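Local coordinates for protein acylneuraminate lyase (Mycoplasma synoviae, PDB 4N4P) that belongs to the dihydrodipicolinate synthetase family, whose members are built on a TIM barrel of parallel strands ringed by helices, at residues V65-A70 with A98-Y103; R76-A81 with K102-S107. All blocks are in the same frame, centred on the assembly; numbering follows the deposited sequence.

Overall arrangement
Both contacts belong to neighbouring beta-alpha units of the TIM barrel, and their centres lie 8 Å apart. Interaction 1 joins helix 59-73 to the C-terminal end of helix 88-100 on the outside of the barrel, its centre about 16 Å from that of the chain; interaction 2 pairs the strands 78-82 and 105-108 beneath them, about 11 Å from the same point. The two share Lys102 and Tyr103, the turn that leads from helix to strand. Side chains also join the layers directly: Ala98 CB lies 3.4 Å from Ile106 CG2, and Val69 CG1 lies 3.9 Å from Leu79 CD2.

Interaction 1: residues V65-A70 with A98-Y103; sequences VMKLVA and AKELKY
Tyr103 reaches across to helix 59-73 and bonds its OH to Met66 O at 2.7 Å, while Leu101 pushes its CD1 branch against the same turn. The hydroxyl meets the carbonyl in its plane, on a lone pair, with a C=O...O angle of 114°. Met66 O also accepts the helical bond from Ala70 N, so two donors grip it. Val69 packs against the hydroxyl with CG1 and with CB, the latter 3.5 Å from Tyr103 OH, and the two side chains cross at about a right angle.

Leu101 is a second bump on 98-103, beside the tyrosine. Its CD1 lies 3.7 Å from Met66 O and also touches Met66 CB and Lys67 CG, so that one methyl fills the hollow between two successive side chains. Farther along the helix, the Ala70 methyl rests over the notch where Leu101 CB meets the edge of the tyrosine ring: Ala70 CB is 4.1 Å from Leu101 CB and 4.0 Å from Tyr103 CE1. Met66 sends a bump the other way. A bend at its last torsion (chi3 70°) swings CE to Ala98, 3.5 Å from Ala98 N and 3.7 Å from Ala98 CB. At the outer margin Lys67 and Glu100 carry opposite charges without forming a salt bridge.

Lys102, with positive phi, ends helix 88-100 in a Schellman motif and turns the chain inward. Met66 and Val69 of helix 59-73, and Tyr103 just beyond helix 88-100, all touch Ile47 of strand 44-47, while Leu68 and Val69 pack against helix 26-39.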
loop_
_atom_site.group_PDB
_atom_site.type_symbol
_atom_site.label_atom_id
_atom_site.label_comp_id
_atom_site.label_asym_id
_atom_site.label_seq_id
_atom_site.Cartn_x
_atom_site.Cartn_y
_atom_site.Cartn_z
ATOM N N VAL A 65 31.321 -14.990 -15.537
ATOM C CA VAL A 65 31.572 -13.951 -14.513
ATOM C C VAL A 65 32.108 -14.574 -13.229
ATOM O O VAL A 65 33.056 -14.056 -12.624
ATOM C CB VAL A 65 30.321 -13.083 -14.222
ATOM C CG1 VAL A 65 30.580 -12.105 -13.062
ATOM C CG2 VAL A 65 29.973 -12.283 -15.489
ATOM N N MET A 66 31.509 -15.685 -12.830
ATOM C CA MET A 66 31.928 -16.366 -11.598
ATOM C C MET A 66 33.389 -16.813 -11.694
ATOM O O MET A 66 34.163 -16.691 -10.721
ATOM C CB MET A 66 31.030 -17.548 -11.320
ATOM C CG MET A 66 29.610 -17.152 -10.914
ATOM S SD MET A 66 28.442 -18.496 -10.828
ATOM C CE MET A 66 29.019 -19.395 -9.374
ATOM N N LYS A 67 33.762 -17.354 -12.859
ATOM C CA LYS A 67 35.152 -17.790 -13.080
ATOM C C LYS A 67 36.115 -16.627 -13.060
ATOM O O LYS A 67 37.151 -16.681 -12.394
ATOM C CB LYS A 67 35.281 -18.550 -14.413
ATOM C CG LYS A 67 34.552 -19.832 -14.393
ATOM C CD LYS A 67 34.204 -20.321 -15.786
ATOM C CE LYS A 67 33.620 -21.706 -15.715
ATOM N NZ LYS A 67 34.575 -22.640 -15.027
ATOM N N LEU A 68 35.765 -15.562 -13.773
ATOM C CA LEU A 68 36.645 -14.416 -13.923
ATOM C C LEU A 68 36.864 -13.716 -12.597
ATOM O O LEU A 68 37.969 -13.252 -12.319
ATOM C CB LEU A 68 36.084 -13.427 -14.941
ATOM C CG LEU A 68 36.002 -13.845 -16.410
ATOM C CD1 LEU A 68 35.150 -12.826 -17.174
ATOM C CD2 LEU A 68 37.383 -14.016 -17.059
ATOM N N VAL A 69 35.816 -13.658 -11.776
ATOM C CA VAL A 69 35.939 -13.011 -10.472
ATOM C C VAL A 69 36.853 -13.809 -9.543
ATOM O O VAL A 69 37.746 -13.245 -8.877
ATOM C CB VAL A 69 34.552 -12.785 -9.803
ATOM C CG1 VAL A 69 34.709 -12.424 -8.333
ATOM C CG2 VAL A 69 33.795 -11.665 -10.542
ATOM N N ALA A 70 36.633 -15.119 -9.503
ATOM C CA ALA A 70 37.436 -15.984 -8.638
ATOM C C ALA A 70 38.908 -15.929 -9.045
ATOM O O ALA A 70 39.784 -15.853 -8.180
ATOM C CB ALA A 70 36.923 -17.386 -8.667
ATOM N N ALA A 98 30.060 -22.442 -7.951
ATOM C CA ALA A 98 30.514 -21.597 -6.852
ATOM C C ALA A 98 31.399 -22.402 -5.897
ATOM O O ALA A 98 32.420 -21.925 -5.430
ATOM C CB ALA A 98 29.321 -21.012 -6.089
ATOM N N LYS A 99 30.995 -23.635 -5.628
ATOM C CA LYS A 99 31.752 -24.463 -4.691
ATOM C C LYS A 99 33.103 -24.871 -5.304
ATOM O O LYS A 99 34.153 -24.802 -4.647
ATOM C CB LYS A 99 30.931 -25.692 -4.325
ATOM C CG LYS A 99 31.716 -26.757 -3.510
ATOM C CD LYS A 99 32.191 -26.213 -2.184
ATOM C CE LYS A 99 32.865 -27.328 -1.333
ATOM N NZ LYS A 99 31.855 -28.336 -0.865
ATOM N N GLU A 100 33.056 -25.318 -6.550
ATOM C CA GLU A 100 34.261 -25.637 -7.333
ATOM C C GLU A 100 35.254 -24.472 -7.339
ATOM O O GLU A 100 36.486 -24.665 -7.247
ATOM C CB GLU A 100 33.861 -26.041 -8.770
ATOM C CG GLU A 100 35.043 -26.307 -9.707
ATOM C CD GLU A 100 34.641 -26.478 -11.170
ATOM O OE1 GLU A 100 33.879 -27.415 -11.477
ATOM O OE2 GLU A 100 35.105 -25.682 -12.023
ATOM N N LEU A 101 34.725 -23.249 -7.446
ATOM C CA LEU A 101 35.572 -22.075 -7.540
ATOM C C LEU A 101 35.951 -21.490 -6.177
ATOM O O LEU A 101 36.641 -20.469 -6.125
ATOM C CB LEU A 101 34.916 -20.988 -8.409
ATOM C CG LEU A 101 34.804 -21.334 -9.895
ATOM C CD1 LEU A 101 33.836 -20.352 -10.533
ATOM C CD2 LEU A 101 36.167 -21.294 -10.573
ATOM N N LYS A 102 35.496 -22.155 -5.114
ATOM C CA LYS A 102 35.844 -21.840 -3.719
ATOM C C LYS A 102 35.241 -20.519 -3.259
ATOM O O LYS A 102 35.866 -19.774 -2.491
ATOM C CB LYS A 102 37.372 -21.830 -3.492
ATOM C CG LYS A 102 38.134 -23.010 -4.095
ATOM C CD LYS A 102 38.133 -24.190 -3.174
ATOM C CE LYS A 102 39.464 -24.936 -3.269
ATOM N NZ LYS A 102 39.811 -25.556 -1.951
ATOM N N TYR A 103 34.028 -20.234 -3.720
ATOM C CA TYR A 103 33.265 -19.090 -3.189
ATOM C C TYR A 103 32.972 -19.335 -1.713
ATOM O O TYR A 103 32.793 -20.477 -1.287
ATOM C CB TYR A 103 31.945 -18.886 -3.981
ATOM C CG TYR A 103 32.177 -18.046 -5.210
ATOM C CD1 TYR A 103 32.822 -18.583 -6.343
ATOM C CD2 TYR A 103 31.830 -16.692 -5.221
ATOM C CE1 TYR A 103 33.090 -17.785 -7.475
ATOM C CE2 TYR A 103 32.079 -15.892 -6.315
ATOM C CZ TYR A 103 32.730 -16.441 -7.452
ATOM O OH TYR A 103 33.002 -15.634 -8.530
#

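Interaction 2: residues R76-A81 with K102-S107; sequences RVTLIA and KYDAIS
Asp104 and Leu79 exchange two hydrogen bonds where the strands meet. Leu79 N donates to Asp104 OD2 at 2.8 Å, nearly straight (166°) and on the anti lone pair, and Asp104 N returns a bond to Leu79 O at 2.9 Å. Asp104 CG lies beside its backbone N (chi1 -64°), which keeps the carboxylate near Leu79 N. Leu79 O also receives a weak bond from Ala105 N. A water within hydrogen-bonding distance of both bridges Val77 O and Asp104 OD2, while OD1 forms a salt bridge with Lys6. Thr78 CG2 packs 3.5 Å from Asp104 OD2, its hydroxyl being bound to Lys6 O.

Regular parallel pairing follows, Ile80 with Ala105 and Ala81 with Ile106. Ala81 N donates to Ala105 O at 3.1 Å, and Ser107 N to Ala81 O at 2.9 Å, the latter donor standing 35° out of the carbonyl plane. Ser107 OG is satisfied by Tyr46 OH.

On the helix-facing side, Leu79 CD1 sits 4.0 Å above one face of the Tyr103 ring, toward its rim, and Leu79 CB approaches Tyr103 CD2 at 3.5 Å. The pair closes a beta-alpha-beta crossover through helix 88-100, flanked by strands 44-47 and 136-139, with helix 59-73 over Leu79.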
loop_
_atom_site.group_PDB
_atom_site.type_symbol
_atom_site.label_atom_id
_atom_site.label_comp_id
_atom_site.label_asym_id
_atom_site.label_seq_id
_atom_site.Cartn_x
_atom_site.Cartn_y
_atom_site.Cartn_z
ATOM N N ARG A 76 41.923 -13.062 -2.332
ATOM C CA ARG A 76 42.276 -11.890 -1.509
ATOM C C ARG A 76 41.151 -11.468 -0.560
ATOM O O ARG A 76 41.386 -11.231 0.626
ATOM C CB ARG A 76 42.694 -10.701 -2.364
ATOM C CG ARG A 76 44.081 -10.877 -2.982
ATOM C CD ARG A 76 44.399 -9.741 -3.912
ATOM N NE ARG A 76 43.595 -9.746 -5.137
ATOM C CZ ARG A 76 43.549 -8.736 -5.997
ATOM N NH1 ARG A 76 44.218 -7.603 -5.744
ATOM N NH2 ARG A 76 42.817 -8.840 -7.097
ATOM N N VAL A 77 39.936 -11.376 -1.092
ATOM C CA VAL A 77 38.790 -11.002 -0.260
ATOM C C VAL A 77 37.710 -12.074 -0.307
ATOM O O VAL A 77 37.781 -13.000 -1.099
ATOM C CB VAL A 77 38.232 -9.597 -0.648
ATOM C CG1 VAL A 77 39.330 -8.526 -0.562
ATOM C CG2 VAL A 77 37.529 -9.623 -2.032
ATOM N N THR A 78 36.708 -11.950 0.558
ATOM C CA THR A 78 35.610 -12.935 0.648
ATOM C C THR A 78 34.736 -12.791 -0.589
ATOM O O THR A 78 34.540 -11.671 -1.048
ATOM C CB THR A 78 34.802 -12.664 1.930
ATOM O OG1 THR A 78 35.711 -12.732 3.053
ATOM C CG2 THR A 78 33.637 -13.685 2.140
ATOM N N LEU A 79 34.241 -13.907 -1.118
ATOM C CA LEU A 79 33.363 -13.852 -2.298
ATOM C C LEU A 79 32.028 -14.486 -2.030
ATOM O O LEU A 79 31.953 -15.570 -1.485
ATOM C CB LEU A 79 34.014 -14.549 -3.499
ATOM C CG LEU A 79 35.315 -13.955 -4.068
ATOM C CD1 LEU A 79 35.831 -14.793 -5.223
ATOM C CD2 LEU A 79 35.143 -12.491 -4.500
ATOM N N ILE A 80 30.964 -13.805 -2.440
ATOM C CA ILE A 80 29.617 -14.337 -2.380
ATOM C C ILE A 80 29.007 -14.196 -3.757
ATOM O O ILE A 80 29.115 -13.146 -4.366
ATOM C CB ILE A 80 28.735 -13.586 -1.352
ATOM C CG1 ILE A 80 29.413 -13.551 0.032
ATOM C CG2 ILE A 80 27.368 -14.241 -1.254
ATOM C CD1 ILE A 80 28.651 -12.735 1.063
ATOM N N ALA A 81 28.393 -15.269 -4.259
ATOM C CA ALA A 81 27.725 -15.241 -5.562
ATOM C C ALA A 81 26.226 -15.403 -5.416
ATOM O O ALA A 81 25.763 -16.383 -4.846
ATOM C CB ALA A 81 28.260 -16.392 -6.469
ATOM N N LYS A 102 35.496 -22.155 -5.114
ATOM C CA LYS A 102 35.844 -21.840 -3.719
ATOM C C LYS A 102 35.241 -20.519 -3.259
ATOM O O LYS A 102 35.866 -19.774 -2.491
ATOM C CB LYS A 102 37.372 -21.830 -3.492
ATOM C CG LYS A 102 38.134 -23.010 -4.095
ATOM C CD LYS A 102 38.133 -24.190 -3.174
ATOM C CE LYS A 102 39.464 -24.936 -3.269
ATOM N NZ LYS A 102 39.811 -25.556 -1.951
ATOM N N TYR A 103 34.028 -20.234 -3.720
ATOM C CA TYR A 103 33.265 -19.090 -3.189
ATOM C C TYR A 103 32.972 -19.335 -1.713
ATOM O O TYR A 103 32.793 -20.477 -1.287
ATOM C CB TYR A 103 31.945 -18.886 -3.981
ATOM C CG TYR A 103 32.177 -18.046 -5.210
ATOM C CD1 TYR A 103 32.822 -18.583 -6.343
ATOM C CD2 TYR A 103 31.830 -16.692 -5.221
ATOM C CE1 TYR A 103 33.090 -17.785 -7.475
ATOM C CE2 TYR A 103 32.079 -15.892 -6.315
ATOM C CZ TYR A 103 32.730 -16.441 -7.452
ATOM O OH TYR A 103 33.002 -15.634 -8.530
ATOM N N ASP A 104 32.907 -18.259 -0.933
ATOM C CA ASP A 104 32.708 -18.386 0.513
ATOM C C ASP A 104 31.247 -18.630 0.872
ATOM O O ASP A 104 30.916 -19.270 1.894
ATOM C CB ASP A 104 33.265 -17.140 1.187
ATOM C CG ASP A 104 34.742 -17.022 1.003
ATOM O OD1 ASP A 104 35.486 -17.834 1.624
ATOM O OD2 ASP A 104 35.179 -16.146 0.241
ATOM N N ALA A 105 30.358 -18.114 0.027
ATOM C CA ALA A 105 28.934 -18.369 0.173
ATOM C C ALA A 105 28.229 -18.126 -1.162
ATOM O O ALA A 105 28.781 -17.507 -2.082
ATOM C CB ALA A 105 28.291 -17.467 1.255
ATOM N N ILE A 106 26.989 -18.566 -1.214
ATOM C CA ILE A 106 26.097 -18.231 -2.310
ATOM C C ILE A 106 24.864 -17.604 -1.703
ATOM O O ILE A 106 24.638 -17.696 -0.485
ATOM C CB ILE A 106 25.684 -19.474 -3.166
ATOM C CG1 ILE A 106 25.117 -20.584 -2.261
ATOM C CG2 ILE A 106 26.862 -19.967 -4.018
ATOM C CD1 ILE A 106 24.577 -21.803 -2.997
ATOM N N SER A 107 24.075 -16.934 -2.545
ATOM C CA SER A 107 22.791 -16.436 -2.111
ATOM C C SER A 107 21.839 -16.713 -3.258
ATOM O O SER A 107 22.277 -16.967 -4.383
ATOM C CB SER A 107 22.850 -14.927 -1.796
ATOM O OG SER A 107 23.018 -14.205 -3.009
HETATM O O HOH W 1 37.665 -15.739 -0.917
#